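Local coordinates for hypothetical protein (Nitrosomonas europaea, PDB 2IN3) that is a putative protein disulfide isomerase of the DsbA family, FrnE-like subfamily, and probably acts as a thiol-disulfide oxidoreductase, at residues W22-A25 / P26-N30; T162-G165 / F166-A170. All coordinates share one frame; numbering follows the deposited sequence.

Contact 1 (W22-A25 / P26-N30); sequences WGFA and PVIEN
Val27 sits over one face of the Phe24 ring, its CB 4.0 Å from the ring centroid and 22° off the normal, a CH-pi contact displaced toward the rim. The methyl CG1 reaches further along that rim, 3.4 Å from Phe24 CE1. Ile28 approaches the ring obliquely, with CB 3.8 Å from Phe24 CE2. What carries the ring forward over the next turn is its first torsion, which sets CG trans to the backbone N (chi1 -167°). Behind the side chains, the carbonyl O of Phe24 takes a nearly straight bond from Ile28 N (3.0 Å, 168° at the hydrogen) and a weak, bent one from Val27 N. Pro26 has no N-H to give, and the helix kinks here; Pro26 CD packs 3.4 Å from Gly23 O and also touches Ala25 CB. Regular pairing resumes at Ile28 N, and Glu29 N to Ala25 O (3.0 Å) continues it. Further out, Leu180 of strand 179-184 and Leu201 of helix 198-211 cover Phe24, while Trp22 NE1 bonds the carbonyl of Pro78. A helix that begins at a CxxC pair, here Cys18 and Cys21, and is kinked by a proline soon after is consistent with the active-site helix of the thioredoxin fold.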
loop_
_atom_site.group_PDB
_atom_site.type_symbol
_atom_site.label_atom_id
_atom_site.label_comp_id
_atom_site.label_asym_id
_atom_site.label_seq_id
_atom_site.Cartn_x
_atom_site.Cartn_y
_atom_site.Cartn_z
ATOM N N TRP A 22 -1.565 -3.084 -6.284
ATOM C CA TRP A 22 -2.324 -4.352 -6.292
ATOM C C TRP A 22 -1.681 -5.383 -7.243
ATOM O O TRP A 22 -1.606 -6.566 -6.916
ATOM C CB TRP A 22 -3.757 -4.073 -6.676
ATOM C CG TRP A 22 -4.741 -5.218 -6.751
ATOM C CD1 TRP A 22 -5.663 -5.445 -7.746
ATOM C CD2 TRP A 22 -5.020 -6.186 -5.723
ATOM N NE1 TRP A 22 -6.468 -6.524 -7.420
ATOM C CE2 TRP A 22 -6.093 -6.996 -6.188
ATOM C CE3 TRP A 22 -4.450 -6.465 -4.474
ATOM C CZ2 TRP A 22 -6.616 -8.060 -5.436
ATOM C CZ3 TRP A 22 -4.984 -7.523 -3.722
ATOM C CH2 TRP A 22 -6.039 -8.304 -4.214
ATOM N N GLY A 23 -1.193 -4.947 -8.407
ATOM C CA GLY A 23 -0.462 -5.873 -9.295
ATOM C C GLY A 23 0.736 -6.508 -8.586
ATOM O O GLY A 23 1.101 -7.663 -8.839
ATOM N N PHE A 24 1.342 -5.734 -7.701
ATOM C CA PHE A 24 2.604 -6.097 -7.049
ATOM C C PHE A 24 2.348 -6.851 -5.744
ATOM O O PHE A 24 3.299 -7.369 -5.141
ATOM C CB PHE A 24 3.341 -4.784 -6.734
ATOM C CG PHE A 24 4.789 -4.935 -6.338
ATOM C CD1 PHE A 24 5.735 -5.328 -7.264
ATOM C CD2 PHE A 24 5.193 -4.645 -5.020
ATOM C CE1 PHE A 24 7.092 -5.423 -6.911
ATOM C CE2 PHE A 24 6.542 -4.713 -4.652
ATOM C CZ PHE A 24 7.493 -5.097 -5.609
ATOM N N ALA A 25 1.090 -6.921 -5.297
ATOM C CA ALA A 25 0.815 -7.601 -3.999
ATOM C C ALA A 25 1.412 -9.038 -3.903
ATOM O O ALA A 25 2.012 -9.382 -2.867
ATOM C CB ALA A 25 -0.671 -7.554 -3.619
ATOM N N PRO A 26 1.268 -9.876 -4.962
ATOM C CA PRO A 26 1.913 -11.195 -4.880
ATOM C C PRO A 26 3.442 -11.150 -4.773
ATOM O O PRO A 26 4.048 -12.060 -4.200
ATOM C CB PRO A 26 1.500 -11.867 -6.196
ATOM C CG PRO A 26 0.202 -11.212 -6.555
ATOM C CD PRO A 26 0.463 -9.763 -6.203
ATOM N N VAL A 27 4.068 -10.114 -5.344
ATOM C CA VAL A 27 5.530 -10.015 -5.375
ATOM C C VAL A 27 6.028 -9.630 -3.979
ATOM O O VAL A 27 6.939 -10.251 -3.415
ATOM C CB VAL A 27 5.983 -8.946 -6.398
ATOM C CG1 VAL A 27 7.530 -8.781 -6.378
ATOM C CG2 VAL A 27 5.464 -9.304 -7.796
ATOM N N ILE A 28 5.427 -8.611 -3.392
ATOM C CA ILE A 28 5.838 -8.232 -2.033
ATOM C C ILE A 28 5.498 -9.317 -0.989
ATOM O O ILE A 28 6.257 -9.519 -0.027
ATOM C CB ILE A 28 5.349 -6.774 -1.641
ATOM C CG1 ILE A 28 6.070 -6.286 -0.352
ATOM C CG2 ILE A 28 3.830 -6.764 -1.442
ATOM C CD1 ILE A 28 7.619 -6.129 -0.533
ATOM N N GLU A 29 4.413 -10.080 -1.202
ATOM C CA GLU A 29 4.115 -11.250 -0.340
ATOM C C GLU A 29 5.296 -12.270 -0.386
ATOM O O GLU A 29 5.761 -12.763 0.659
ATOM C CB GLU A 29 2.805 -11.952 -0.751
ATOM C CG GLU A 29 2.466 -13.258 0.060
ATOM C CD GLU A 29 1.409 -14.198 -0.620
ATOM O OE1 GLU A 29 0.803 -13.809 -1.653
ATOM O OE2 GLU A 29 1.193 -15.344 -0.117
ATOM N N ASN A 30 5.739 -12.598 -1.591
ATOM C CA ASN A 30 6.855 -13.530 -1.748
ATOM C C ASN A 30 8.136 -13.010 -1.115
ATOM O O ASN A 30 8.845 -13.754 -0.428
ATOM C CB ASN A 30 7.096 -13.899 -3.211
ATOM C CG ASN A 30 8.037 -15.113 -3.346
ATOM O OD1 ASN A 30 9.265 -14.990 -3.292
ATOM N ND2 ASN A 30 7.449 -16.301 -3.478
#

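Contact 2 (T162-G165 / F166-A170); sequences TLAG and FQRVA
The Phe166 ring lies with one face over the carbonyl O of Thr162, which stands 3.4 Å above the ring plane and off toward the rim, nearest CG and CD1. Beside that oxygen the methyl of Thr162 closes on the far end of the ring, CG2 to Phe166 CZ 3.5 Å, the two side chains running alongside and pointing the same way. Phe166 CG lies opposite its own carbonyl carbon (chi1 -61°), a setting that swings the ring back along the helix onto the preceding turn. At the Arg168 guanidinium the approach is looser: Ala164 O stands 4.1 Å above its plane, off toward the rim, and the bend at chi3 folds the group back until Arg168 NH1 is 3.7 Å from Gly165 CA. On another side of the helix, the amide of Gln167 crosses Leu163, with NE2 3.8 Å from Leu163 CG. Backbone bonds from Phe166 N to Thr162 O (3.0 Å) and from Val169 N to Gly165 O (3.0 Å) keep these turns regular. Thr162 OG1 bonds back to the carbonyl of Ala158. With an alanine in place of Phe166, the Thr162 methyl would probably lose its aromatic neighbour and a gap would be likely to open toward helix 94-106. This is an alpha-helix with i to i+4 side-chain pairs, packed by Thr162 and Phe166 against helix 94-106 and by Val169 against Met44 of strand 40-45, within the DsbA-like thioredoxin domain.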
loop_
_atom_site.group_PDB
_atom_site.type_symbol
_atom_site.label_atom_id
_atom_site.label_comp_id
_atom_site.label_asym_id
_atom_site.label_seq_id
_atom_site.Cartn_x
_atom_site.Cartn_y
_atom_site.Cartn_z
ATOM N N THR A 162 0.268 9.637 9.483
ATOM C CA THR A 162 -0.047 9.377 8.078
ATOM C C THR A 162 0.529 10.497 7.200
ATOM O O THR A 162 1.231 10.239 6.208
ATOM C CB THR A 162 -1.565 9.252 7.867
ATOM O OG1 THR A 162 -2.055 8.145 8.638
ATOM C CG2 THR A 162 -1.901 8.979 6.392
ATOM N N LEU A 163 0.245 11.732 7.587
ATOM C CA LEU A 163 0.754 12.901 6.887
ATOM C C LEU A 163 2.282 12.949 6.965
ATOM O O LEU A 163 2.945 13.257 5.966
ATOM C CB LEU A 163 0.108 14.182 7.443
ATOM C CG LEU A 163 0.567 15.523 6.848
ATOM C CD1 LEU A 163 0.473 15.522 5.314
ATOM C CD2 LEU A 163 -0.214 16.712 7.461
ATOM N N ALA A 164 2.861 12.626 8.124
ATOM C CA ALA A 164 4.330 12.608 8.203
ATOM C C ALA A 164 4.969 11.607 7.227
ATOM O O ALA A 164 6.034 11.917 6.649
ATOM C CB ALA A 164 4.833 12.394 9.623
ATOM N N GLY A 165 4.334 10.435 7.091
ATOM C CA GLY A 165 4.679 9.402 6.076
ATOM C C GLY A 165 4.656 10.002 4.681
ATOM O O GLY A 165 5.629 9.876 3.938
ATOM N N PHE A 166 3.558 10.665 4.309
ATOM C CA PHE A 166 3.478 11.258 2.965
ATOM C C PHE A 166 4.630 12.250 2.731
ATOM O O PHE A 166 5.251 12.277 1.651
ATOM C CB PHE A 166 2.156 12.018 2.761
ATOM C CG PHE A 166 0.908 11.192 2.878
ATOM C CD1 PHE A 166 0.922 9.803 2.742
ATOM C CD2 PHE A 166 -0.318 11.832 3.039
ATOM C CE1 PHE A 166 -0.263 9.029 2.843
ATOM C CE2 PHE A 166 -1.507 11.073 3.128
ATOM C CZ PHE A 166 -1.482 9.681 3.023
ATOM N N GLN A 167 4.905 13.076 3.747
ATOM C CA GLN A 167 5.963 14.060 3.673
ATOM C C GLN A 167 7.337 13.410 3.542
ATOM O O GLN A 167 8.180 13.903 2.789
ATOM C CB GLN A 167 5.915 14.982 4.883
ATOM C CG GLN A 167 4.697 15.914 4.867
ATOM C CD GLN A 167 4.493 16.643 6.190
ATOM O OE1 GLN A 167 5.083 16.278 7.221
ATOM N NE2 GLN A 167 3.647 17.674 6.173
ATOM N N ARG A 168 7.562 12.310 4.261
ATOM C CA ARG A 168 8.852 11.614 4.173
ATOM C C ARG A 168 9.066 10.998 2.784
ATOM O O ARG A 168 10.180 11.033 2.240
ATOM C CB ARG A 168 8.970 10.522 5.231
ATOM C CG ARG A 168 10.420 10.245 5.630
ATOM C CD ARG A 168 10.517 9.126 6.680
ATOM N NE ARG A 168 9.858 9.470 7.951
ATOM C CZ ARG A 168 8.646 9.039 8.328
ATOM N NH1 ARG A 168 7.921 8.238 7.549
ATOM N NH2 ARG A 168 8.137 9.419 9.495
ATOM N N VAL A 169 7.986 10.473 2.211
ATOM C CA VAL A 169 8.021 9.903 0.863
ATOM C C VAL A 169 8.431 10.976 -0.119
ATOM O O VAL A 169 9.323 10.758 -0.948
ATOM C CB VAL A 169 6.654 9.297 0.471
ATOM C CG1 VAL A 169 6.564 9.065 -1.065
ATOM C CG2 VAL A 169 6.409 8.001 1.261
ATOM N N ALA A 170 7.832 12.159 0.013
ATOM C CA ALA A 170 8.182 13.314 -0.817
ATOM C C ALA A 170 9.636 13.711 -0.618
ATOM O O ALA A 170 10.355 13.965 -1.589
ATOM C CB ALA A 170 7.260 14.498 -0.515
#

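From the N terminus, the chain runs through strand 9-14 into helix 19-35, which holds contact 1 and crosses over to strand 40-45 in a beta-alpha-beta unit. Several helices later comes helix 156-171 with contact 2, followed by strands 179-184 and 187-192 and helix 198-211. Each contact spans successive turns of a single helix, and neither closes a long loop; they stand in series, without nesting or crossing. The centres of contact 1 and contact 2 are 22 Å apart, on opposite sides of the chain's centre. Contact 1 faces strand 179-184 and helix 198-211, whereas contact 2 packs on helix 94-106 and reaches strand 40-45, so both helices border the same four-stranded sheet.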